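Local coordinates for protein putative TIM-barrel metal-dependent hydrolase (Mycobacterium avium subsp. paratuberculosis S397, PDB 4DZI) that probably acts as a metal-dependent hydrolase of the amidohydrolase family, with a two-metal site that holds cadmium in the crystal, at residues F23-D28 and D151-F156; A145-L150 and V178-F183; V280-P285 and F317-V322. All coordinates share one frame; numbering follows the deposited sequence.

Interaction 1: F23-D28 and D151-F156; sequences FTRHLD and DEDWGF
His26 and Glu152 are the closest backbone positions, yet their CA atoms stand 10.2 Å apart, so long side chains bridge the space between the type I turn from Thr24 to Leu27 and the end of helix 136-153. Glu152 comes from the helix, its chain extended beyond CG, and presents OE1 to two donors at once. His26 NE2 gives the straighter bond, 2.7 Å to Glu152 OE1 at 175°, with the oxygen practically in the imidazole plane. Arg25 NH1 reaches the same Glu152 OE1 at 3.0 Å, from the opposite face of the carboxylate and 62° out of its plane. Arg25 NH1 also makes a salt bridge of 2.9 Å to Asp153 OD1, on the syn side but tilted well out of the carboxylate plane; both acidic oxygens lie at the edge of the guanidinium. The arginine turns into this position through a bend at its third torsion (chi3 -55°), and its CG packs 3.6 Å above one face of the His26 ring, toward the rim. A water then links Arg25 NH2 (2.9 Å) with Asp153 OD2 (2.6 Å), a second, indirect tie between the same two groups. Arg25 NE is paired with Asp21 OD2, and CD1 of the Trp149 indole lies against one face of the guanidinium. Bonds to three carboxylates limit how the guanidinium can turn, and the carboxylates are probably ionised. The result is a surface salt-bridge network of Arg25, Glu152 and Asp153, joined by a His-carboxylate hydrogen bond, in which the two opposed donors on Glu152 OE1 hold that oxygen between them.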
loop_
_atom_site.group_PDB
_atom_site.type_symbol
_atom_site.label_atom_id
_atom_site.label_comp_id
_atom_site.label_asym_id
_atom_site.label_seq_id
_atom_site.Cartn_x
_atom_site.Cartn_y
_atom_site.Cartn_z
ATOM N N PHE C 23 1.475 9.951 30.514
ATOM C CA PHE C 23 2.015 11.073 29.752
ATOM C C PHE C 23 1.990 12.417 30.498
ATOM O O PHE C 23 2.390 13.454 29.943
ATOM C CB PHE C 23 1.305 11.178 28.384
ATOM C CG PHE C 23 1.836 10.217 27.362
ATOM C CD1 PHE C 23 1.352 8.909 27.289
ATOM C CD2 PHE C 23 2.802 10.621 26.471
ATOM C CE1 PHE C 23 1.865 8.009 26.362
ATOM C CE2 PHE C 23 3.313 9.721 25.527
ATOM C CZ PHE C 23 2.836 8.428 25.474
ATOM N N THR C 24 1.554 12.412 31.760
ATOM C CA THR C 24 1.434 13.668 32.504
ATOM C C THR C 24 2.243 13.713 33.814
ATOM O O THR C 24 2.629 14.785 34.254
ATOM C CB THR C 24 -0.050 13.983 32.819
ATOM O OG1 THR C 24 -0.609 12.961 33.664
ATOM C CG2 THR C 24 -0.897 14.064 31.503
ATOM N N ARG C 25 2.457 12.552 34.428
ATOM C CA ARG C 25 3.104 12.457 35.744
ATOM C C ARG C 25 4.401 13.234 35.784
ATOM O O ARG C 25 4.689 13.932 36.773
ATOM C CB ARG C 25 3.357 10.989 36.126
ATOM C CG ARG C 25 3.937 10.836 37.536
ATOM C CD ARG C 25 4.254 9.378 37.871
ATOM N NE ARG C 25 3.086 8.521 37.701
ATOM C CZ ARG C 25 3.102 7.196 37.848
ATOM N NH1 ARG C 25 4.238 6.568 38.205
ATOM N NH2 ARG C 25 1.993 6.504 37.659
ATOM N N HIS C 26 5.197 13.122 34.722
ATOM C CA HIS C 26 6.479 13.826 34.656
ATOM C C HIS C 26 6.579 14.810 33.510
ATOM O O HIS C 26 7.671 15.105 33.027
ATOM C CB HIS C 26 7.634 12.830 34.605
ATOM C CG HIS C 26 7.650 11.882 35.773
ATOM N ND1 HIS C 26 7.975 12.285 37.041
ATOM C CD2 HIS C 26 7.329 10.537 35.861
ATOM C CE1 HIS C 26 7.877 11.236 37.883
ATOM N NE2 HIS C 26 7.481 10.163 37.167
ATOM N N LEU C 27 5.433 15.337 33.076
ATOM C CA LEU C 27 5.404 16.296 31.980
ATOM C C LEU C 27 5.719 17.711 32.440
ATOM O O LEU C 27 5.152 18.174 33.428
ATOM C CB LEU C 27 4.036 16.274 31.310
ATOM C CG LEU C 27 3.791 17.136 30.077
ATOM C CD1 LEU C 27 4.601 16.598 28.906
ATOM C CD2 LEU C 27 2.301 17.160 29.765
ATOM N N ASP C 28 6.589 18.380 31.692
ATOM C CA ASP C 28 6.890 19.804 31.924
ATOM C C ASP C 28 5.574 20.614 31.889
ATOM O O ASP C 28 4.801 20.504 30.949
ATOM C CB ASP C 28 7.874 20.284 30.853
ATOM C CG ASP C 28 8.232 21.756 30.996
ATOM O OD1 ASP C 28 7.489 22.507 31.669
ATOM O OD2 ASP C 28 9.263 22.161 30.423
ATOM N N ASP C 151 10.150 4.111 33.067
ATOM C CA ASP C 151 11.307 3.632 33.834
ATOM C C ASP C 151 10.920 3.540 35.313
ATOM O O ASP C 151 11.437 2.712 36.060
ATOM C CB ASP C 151 12.476 4.590 33.655
ATOM C CG ASP C 151 13.839 3.963 34.082
ATOM O OD1 ASP C 151 14.002 2.724 34.007
ATOM O OD2 ASP C 151 14.743 4.738 34.443
ATOM N N GLU C 152 10.028 4.424 35.734
ATOM C CA GLU C 152 9.498 4.346 37.108
ATOM C C GLU C 152 8.609 3.135 37.405
ATOM O O GLU C 152 8.856 2.395 38.387
ATOM C CB GLU C 152 8.777 5.648 37.432
ATOM C CG GLU C 152 8.068 5.685 38.781
ATOM C CD GLU C 152 7.645 7.103 39.113
ATOM O OE1 GLU C 152 6.965 7.714 38.278
ATOM O OE2 GLU C 152 8.011 7.632 40.179
ATOM N N ASP C 153 7.579 2.894 36.579
ATOM C CA ASP C 153 6.648 1.795 36.864
ATOM C C ASP C 153 7.151 0.406 36.418
ATOM O O ASP C 153 6.826 -0.621 37.061
ATOM C CB ASP C 153 5.248 2.040 36.268
ATOM C CG ASP C 153 4.404 3.009 37.088
ATOM O OD1 ASP C 153 4.953 3.729 37.961
ATOM O OD2 ASP C 153 3.199 3.081 36.842
ATOM N N TRP C 154 7.913 0.369 35.317
ATOM C CA TRP C 154 8.345 -0.885 34.680
ATOM C C TRP C 154 9.847 -1.074 34.704
ATOM O O TRP C 154 10.304 -2.185 35.015
ATOM C CB TRP C 154 7.773 -1.005 33.243
ATOM C CG TRP C 154 6.282 -1.250 33.307
ATOM C CD1 TRP C 154 5.258 -0.313 33.145
ATOM C CD2 TRP C 154 5.608 -2.506 33.624
ATOM N NE1 TRP C 154 4.035 -0.904 33.348
ATOM C CE2 TRP C 154 4.178 -2.217 33.627
ATOM C CE3 TRP C 154 6.039 -3.823 33.915
ATOM C CZ2 TRP C 154 3.242 -3.194 33.902
ATOM C CZ3 TRP C 154 5.089 -4.792 34.171
ATOM C CH2 TRP C 154 3.718 -4.493 34.184
ATOM N N GLY C 155 10.601 -0.017 34.434
ATOM C CA GLY C 155 12.055 -0.072 34.379
ATOM C C GLY C 155 12.518 -0.545 33.005
ATOM O O GLY C 155 12.085 -1.605 32.541
ATOM N N PHE C 156 13.364 0.251 32.372
ATOM C CA PHE C 156 13.874 -0.139 31.067
ATOM C C PHE C 156 14.520 -1.533 31.108
ATOM O O PHE C 156 14.306 -2.369 30.201
ATOM C CB PHE C 156 14.849 0.889 30.502
ATOM C CG PHE C 156 14.302 2.286 30.401
ATOM C CD1 PHE C 156 12.949 2.521 30.206
ATOM C CD2 PHE C 156 15.171 3.374 30.448
ATOM C CE1 PHE C 156 12.469 3.825 30.085
ATOM C CE2 PHE C 156 14.695 4.683 30.319
ATOM C CZ PHE C 156 13.341 4.909 30.148
HETATM O O HOH W 1 1.701 3.884 38.799
#

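Interaction 2: A145-L150 and V178-F183; sequences AFNLWL and VEEVDF
Asn147 and Glu180 form the polar half of the contact between two neighbouring outer helices of the TIM barrel, 136-153 and 174-186, whose short segments run almost parallel (6°) with axes 11.7 Å apart. Asn147 ND2 donates to Glu180 OE2 over 3.0 Å. The oxygen lies near the amide plane, whereas the N-H arrives from above the carboxylate, the two planes being turned 55° to each other. Glu180 bends at its second torsion (chi2 71°), which swings the carboxylate toward the asparagine. Beside this bond lies the apolar half: the methyl CD2 of Leu148 approaches the outer end of the Phe183 ring, 3.5 Å from Phe183 CZ, the two side chains crossing at about a right angle.

The next shell fixes the polar groups. Glu180 OE2 also accepts from His144 ND1, one turn before Leu148, so these two donors come from the same helix. His144 further meets Phe183 edge-to-face. On the far end of the amide, the connection between the two helices sets which side faces Glu180, through the backbone N of Ile168 bonding to Asn147 OD1.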
loop_
_atom_site.group_PDB
_atom_site.type_symbol
_atom_site.label_atom_id
_atom_site.label_comp_id
_atom_site.label_asym_id
_atom_site.label_seq_id
_atom_site.Cartn_x
_atom_site.Cartn_y
_atom_site.Cartn_z
ATOM N N ALA C 145 8.423 12.575 29.055
ATOM C CA ALA C 145 7.563 12.345 30.235
ATOM C C ALA C 145 7.166 10.874 30.320
ATOM O O ALA C 145 7.256 10.230 31.378
ATOM C CB ALA C 145 6.303 13.190 30.135
ATOM N N PHE C 146 6.756 10.328 29.175
ATOM C CA PHE C 146 6.376 8.950 29.089
ATOM C C PHE C 146 7.518 7.998 29.482
ATOM O O PHE C 146 7.303 7.014 30.206
ATOM C CB PHE C 146 5.915 8.623 27.645
ATOM C CG PHE C 146 5.656 7.144 27.424
ATOM C CD1 PHE C 146 4.465 6.582 27.839
ATOM C CD2 PHE C 146 6.621 6.321 26.845
ATOM C CE1 PHE C 146 4.211 5.227 27.639
ATOM C CE2 PHE C 146 6.394 4.950 26.688
ATOM C CZ PHE C 146 5.172 4.418 27.091
ATOM N N ASN C 147 8.711 8.270 28.967
ATOM C CA ASN C 147 9.861 7.421 29.223
ATOM C C ASN C 147 10.222 7.468 30.714
ATOM O O ASN C 147 10.605 6.452 31.272
ATOM C CB ASN C 147 11.033 7.891 28.375
ATOM C CG ASN C 147 10.872 7.540 26.909
ATOM O OD1 ASN C 147 10.027 6.728 26.544
ATOM N ND2 ASN C 147 11.723 8.125 26.069
ATOM N N LEU C 148 10.087 8.639 31.343
ATOM C CA LEU C 148 10.309 8.747 32.796
ATOM C C LEU C 148 9.283 7.891 33.538
ATOM O O LEU C 148 9.626 7.153 34.460
ATOM C CB LEU C 148 10.215 10.214 33.249
ATOM C CG LEU C 148 11.369 11.157 32.844
ATOM C CD1 LEU C 148 11.058 12.625 33.115
ATOM C CD2 LEU C 148 12.626 10.741 33.592
ATOM N N TRP C 149 8.003 8.002 33.150
ATOM C CA TRP C 149 6.979 7.185 33.737
ATOM C C TRP C 149 7.290 5.701 33.573
ATOM O O TRP C 149 7.108 4.882 34.480
ATOM C CB TRP C 149 5.584 7.517 33.134
ATOM C CG TRP C 149 4.671 6.377 33.480
ATOM C CD1 TRP C 149 4.062 6.140 34.706
ATOM C CD2 TRP C 149 4.403 5.174 32.671
ATOM N NE1 TRP C 149 3.414 4.953 34.702
ATOM C CE2 TRP C 149 3.562 4.326 33.473
ATOM C CE3 TRP C 149 4.736 4.768 31.357
ATOM C CZ2 TRP C 149 3.101 3.094 33.024
ATOM C CZ3 TRP C 149 4.247 3.526 30.903
ATOM C CH2 TRP C 149 3.452 2.700 31.731
ATOM N N LEU C 150 7.761 5.340 32.374
ATOM C CA LEU C 150 7.974 3.918 32.051
ATOM C C LEU C 150 9.097 3.334 32.909
ATOM O O LEU C 150 8.988 2.217 33.424
ATOM C CB LEU C 150 8.333 3.774 30.574
ATOM C CG LEU C 150 8.605 2.359 30.074
ATOM C CD1 LEU C 150 7.387 1.444 30.138
ATOM C CD2 LEU C 150 9.101 2.492 28.618
ATOM N N VAL C 178 18.693 12.888 20.020
ATOM C CA VAL C 178 19.987 12.383 20.476
ATOM C C VAL C 178 20.065 12.509 22.002
ATOM O O VAL C 178 20.533 11.585 22.682
ATOM C CB VAL C 178 21.199 13.085 19.794
ATOM C CG1 VAL C 178 22.485 12.674 20.500
ATOM C CG2 VAL C 178 21.307 12.748 18.311
ATOM N N GLU C 179 19.557 13.605 22.554
ATOM C CA GLU C 179 19.447 13.700 24.018
ATOM C C GLU C 179 18.549 12.632 24.626
ATOM O O GLU C 179 18.847 12.109 25.672
ATOM C CB GLU C 179 18.938 15.068 24.467
ATOM C CG GLU C 179 19.901 16.192 24.138
ATOM C CD GLU C 179 19.336 17.544 24.515
ATOM O OE1 GLU C 179 18.565 17.603 25.499
ATOM O OE2 GLU C 179 19.659 18.533 23.823
ATOM N N GLU C 180 17.405 12.355 23.996
ATOM C CA GLU C 180 16.551 11.305 24.524
ATOM C C GLU C 180 17.256 9.951 24.475
ATOM O O GLU C 180 17.135 9.153 25.394
ATOM C CB GLU C 180 15.218 11.223 23.745
ATOM C CG GLU C 180 14.186 10.405 24.518
ATOM C CD GLU C 180 13.683 11.143 25.756
ATOM O OE1 GLU C 180 13.556 12.402 25.701
ATOM O OE2 GLU C 180 13.396 10.480 26.775
ATOM N N VAL C 181 17.957 9.669 23.382
ATOM C CA VAL C 181 18.594 8.384 23.246
ATOM C C VAL C 181 19.697 8.261 24.318
ATOM O O VAL C 181 19.797 7.263 25.015
ATOM C CB VAL C 181 19.238 8.180 21.871
ATOM C CG1 VAL C 181 20.158 6.971 21.919
ATOM C CG2 VAL C 181 18.189 8.016 20.782
ATOM N N ASP C 182 20.514 9.297 24.459
ATOM C CA ASP C 182 21.532 9.280 25.515
ATOM C C ASP C 182 20.920 9.033 26.893
ATOM O O ASP C 182 21.463 8.255 27.682
ATOM C CB ASP C 182 22.345 10.587 25.514
ATOM C CG ASP C 182 23.307 10.668 24.343
ATOM O OD1 ASP C 182 23.539 9.617 23.696
ATOM O OD2 ASP C 182 23.833 11.779 24.069
ATOM N N PHE C 183 19.804 9.693 27.190
ATOM C CA PHE C 183 19.151 9.537 28.479
ATOM C C PHE C 183 18.677 8.091 28.698
ATOM O O PHE C 183 18.924 7.519 29.748
ATOM C CB PHE C 183 17.973 10.512 28.629
ATOM C CG PHE C 183 16.981 10.092 29.681
ATOM C CD1 PHE C 183 15.837 9.382 29.328
ATOM C CD2 PHE C 183 17.187 10.405 31.011
ATOM C CE1 PHE C 183 14.925 8.978 30.290
ATOM C CE2 PHE C 183 16.276 10.015 31.979
ATOM C CZ PHE C 183 15.147 9.299 31.621
#

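Interaction 3: V280-P285 and F317-V322; sequences VFTRHP and FPEDPV
The carboxylate of Glu319 is the flat group that meets the other segment: the Thr282 methyl CG2 lies over one of its faces, 4.1 Å from Glu319 OE2, a plain van der Waals approach with no direct hydrogen bond across the segments. A second flat group, the His284 ring, carries Arg283 CB of its own segment over one face, 3.5 Å above the plane and toward the rim. The site lies on the outside of the TIM barrel, where the short helix 280-283, leading to strand 289-292, meets the loop entering helix 321-328. Thr282 and Glu319 run side by side with opposite headings, their CA atoms 7.1 Å apart. The threonine methyl sits anti to its main-chain nitrogen (chi1 -62°, measured to OG1), which turns it to the loop, where Pro318 CG also lies 4.3 Å from Thr282 CG2. Two waters stand between main-chain carbonyls of the helix and the carboxylate: one lies 2.8 Å from Phe281 O and 2.6 Å from Glu319 OE1. The second sits between Thr282 O and Glu319 OE2, though its approach to the carboxylate is too short to trust. Gln324 of helix 321-328 is the stronger polar partner of both main residues, its NE2 bonding to Thr282 OG1 and to Glu319 OE1, and so drawing them to one amide. At the start of the loop, Phe317 turns away from helix 280-283 and packs on Pro257 of the second subunit. The helix that follows the loop opens with Asp320 as its N-cap, Asp320 OD1 accepting from Val322 N at 2.9 Å.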
loop_
_atom_site.group_PDB
_atom_site.type_symbol
_atom_site.label_atom_id
_atom_site.label_comp_id
_atom_site.label_asym_id
_atom_site.label_seq_id
_atom_site.Cartn_x
_atom_site.Cartn_y
_atom_site.Cartn_z
ATOM N N VAL C 280 19.805 3.771 5.575
ATOM C CA VAL C 280 20.109 3.723 6.996
ATOM C C VAL C 280 21.056 2.575 7.348
ATOM O O VAL C 280 21.958 2.758 8.162
ATOM C CB VAL C 280 18.833 3.632 7.847
ATOM C CG1 VAL C 280 19.218 3.449 9.329
ATOM C CG2 VAL C 280 18.021 4.906 7.643
ATOM N N PHE C 281 20.835 1.388 6.795
ATOM C CA PHE C 281 21.712 0.254 7.074
ATOM C C PHE C 281 23.033 0.352 6.298
ATOM O O PHE C 281 24.038 -0.247 6.686
ATOM C CB PHE C 281 21.013 -1.067 6.821
ATOM C CG PHE C 281 19.759 -1.230 7.644
ATOM C CD1 PHE C 281 19.839 -1.323 9.031
ATOM C CD2 PHE C 281 18.521 -1.279 7.033
ATOM C CE1 PHE C 281 18.675 -1.464 9.795
ATOM C CE2 PHE C 281 17.362 -1.420 7.782
ATOM C CZ PHE C 281 17.442 -1.517 9.168
ATOM N N THR C 282 23.027 1.113 5.202
ATOM C CA THR C 282 24.277 1.381 4.480
ATOM C C THR C 282 25.176 2.234 5.366
ATOM O O THR C 282 26.350 1.909 5.555
ATOM C CB THR C 282 23.982 2.105 3.170
ATOM O OG1 THR C 282 23.165 1.265 2.350
ATOM C CG2 THR C 282 25.315 2.480 2.436
ATOM N N ARG C 283 24.635 3.294 5.943
ATOM C CA ARG C 283 25.435 4.196 6.782
ATOM C C ARG C 283 25.710 3.619 8.160
ATOM O O ARG C 283 26.708 3.987 8.818
ATOM C CB ARG C 283 24.780 5.572 6.904
ATOM C CG ARG C 283 24.745 6.331 5.578
ATOM C CD ARG C 283 24.178 7.722 5.725
ATOM N NE ARG C 283 22.759 7.701 6.114
ATOM C CZ ARG C 283 21.736 7.515 5.284
ATOM N NH1 ARG C 283 21.937 7.281 3.987
ATOM N NH2 ARG C 283 20.495 7.528 5.774
ATOM N N HIS C 284 24.826 2.724 8.598
ATOM C CA HIS C 284 24.906 2.148 9.938
ATOM C C HIS C 284 24.750 0.649 9.894
ATOM O O HIS C 284 23.708 0.102 10.272
ATOM C CB HIS C 284 23.840 2.789 10.832
ATOM C CG HIS C 284 23.817 4.295 10.735
ATOM N ND1 HIS C 284 24.703 5.081 11.398
ATOM C CD2 HIS C 284 23.029 5.149 9.972
ATOM C CE1 HIS C 284 24.465 6.374 11.098
ATOM N NE2 HIS C 284 23.433 6.418 10.234
ATOM N N PRO C 285 25.781 -0.061 9.420
ATOM C CA PRO C 285 25.637 -1.487 9.127
ATOM C C PRO C 285 25.451 -2.343 10.368
ATOM O O PRO C 285 24.954 -3.451 10.263
ATOM C CB PRO C 285 26.948 -1.848 8.403
ATOM C CG PRO C 285 27.891 -0.732 8.737
ATOM C CD PRO C 285 27.061 0.497 8.941
ATOM N N PHE C 317 21.965 2.187 -4.886
ATOM C CA PHE C 317 22.094 0.932 -4.170
ATOM C C PHE C 317 23.522 0.371 -4.242
ATOM O O PHE C 317 23.768 -0.670 -4.857
ATOM C CB PHE C 317 21.037 -0.057 -4.659
ATOM C CG PHE C 317 19.629 0.379 -4.341
ATOM C CD1 PHE C 317 18.950 1.252 -5.175
ATOM C CD2 PHE C 317 19.008 -0.039 -3.170
ATOM C CE1 PHE C 317 17.663 1.672 -4.866
ATOM C CE2 PHE C 317 17.728 0.375 -2.857
ATOM C CZ PHE C 317 17.047 1.230 -3.701
ATOM N N PRO C 318 24.454 1.036 -3.543
ATOM C CA PRO C 318 25.810 0.490 -3.516
ATOM C C PRO C 318 25.862 -0.882 -2.876
ATOM O O PRO C 318 26.811 -1.626 -3.094
ATOM C CB PRO C 318 26.581 1.508 -2.665
ATOM C CG PRO C 318 25.526 2.239 -1.879
ATOM C CD PRO C 318 24.365 2.319 -2.835
ATOM N N GLU C 319 24.871 -1.201 -2.042
ATOM C CA GLU C 319 24.751 -2.536 -1.460
ATOM C C GLU C 319 23.419 -3.167 -1.857
ATOM O O GLU C 319 22.548 -2.491 -2.401
ATOM C CB GLU C 319 24.870 -2.454 0.058
ATOM C CG GLU C 319 26.262 -2.069 0.531
ATOM C CD GLU C 319 26.314 -1.897 2.029
ATOM O OE1 GLU C 319 25.459 -2.509 2.710
ATOM O OE2 GLU C 319 27.191 -1.153 2.525
ATOM N N ASP C 320 23.274 -4.458 -1.596
ATOM C CA ASP C 320 22.092 -5.209 -1.964
ATOM C C ASP C 320 21.037 -4.970 -0.879
ATOM O O ASP C 320 21.222 -5.392 0.266
ATOM C CB ASP C 320 22.461 -6.681 -2.065
ATOM C CG ASP C 320 21.287 -7.568 -2.419
ATOM O OD1 ASP C 320 20.116 -7.142 -2.271
ATOM O OD2 ASP C 320 21.529 -8.720 -2.843
ATOM N N PRO C 321 19.941 -4.273 -1.226
ATOM C CA PRO C 321 18.969 -3.893 -0.182
ATOM C C PRO C 321 18.208 -5.112 0.401
ATOM O O PRO C 321 17.727 -5.067 1.558
ATOM C CB PRO C 321 18.013 -2.937 -0.951
ATOM C CG PRO C 321 18.035 -3.504 -2.362
ATOM C CD PRO C 321 19.519 -3.800 -2.563
ATOM N N VAL C 322 18.089 -6.190 -0.367
ATOM C CA VAL C 322 17.467 -7.402 0.139
ATOM C C VAL C 322 18.355 -8.079 1.188
ATOM O O VAL C 322 17.865 -8.625 2.179
ATOM C CB VAL C 322 17.139 -8.395 -0.984
ATOM C CG1 VAL C 322 16.559 -9.666 -0.409
ATOM C CG2 VAL C 322 16.179 -7.739 -1.980
HETATM O O HOH W 2 24.964 -2.565 5.312
HETATM O O HOH W 3 27.657 -0.596 4.850
#

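In the fold
Interactions 1 and 2 share helix 136-153 and touch each other: Phe23 packs on Phe146, Arg25 on Trp149, and Gly155 N probably bonds to Leu150 O. They hold successive parts of one helix, interaction 1 tying its end to an early loop at the surface, interaction 2 setting its partly buried flank against helix 174-186. Chemistry follows place: charged groups and water outside, a single amide-carboxylate bond beside hydrocarbon further in. Interaction 3 stands apart, its centre about 36 Å from that of interaction 1 and 28 Å from that of interaction 2. Also at the surface, it lacks salt bridges across its segments and leans on methyl packing, water and Gln324.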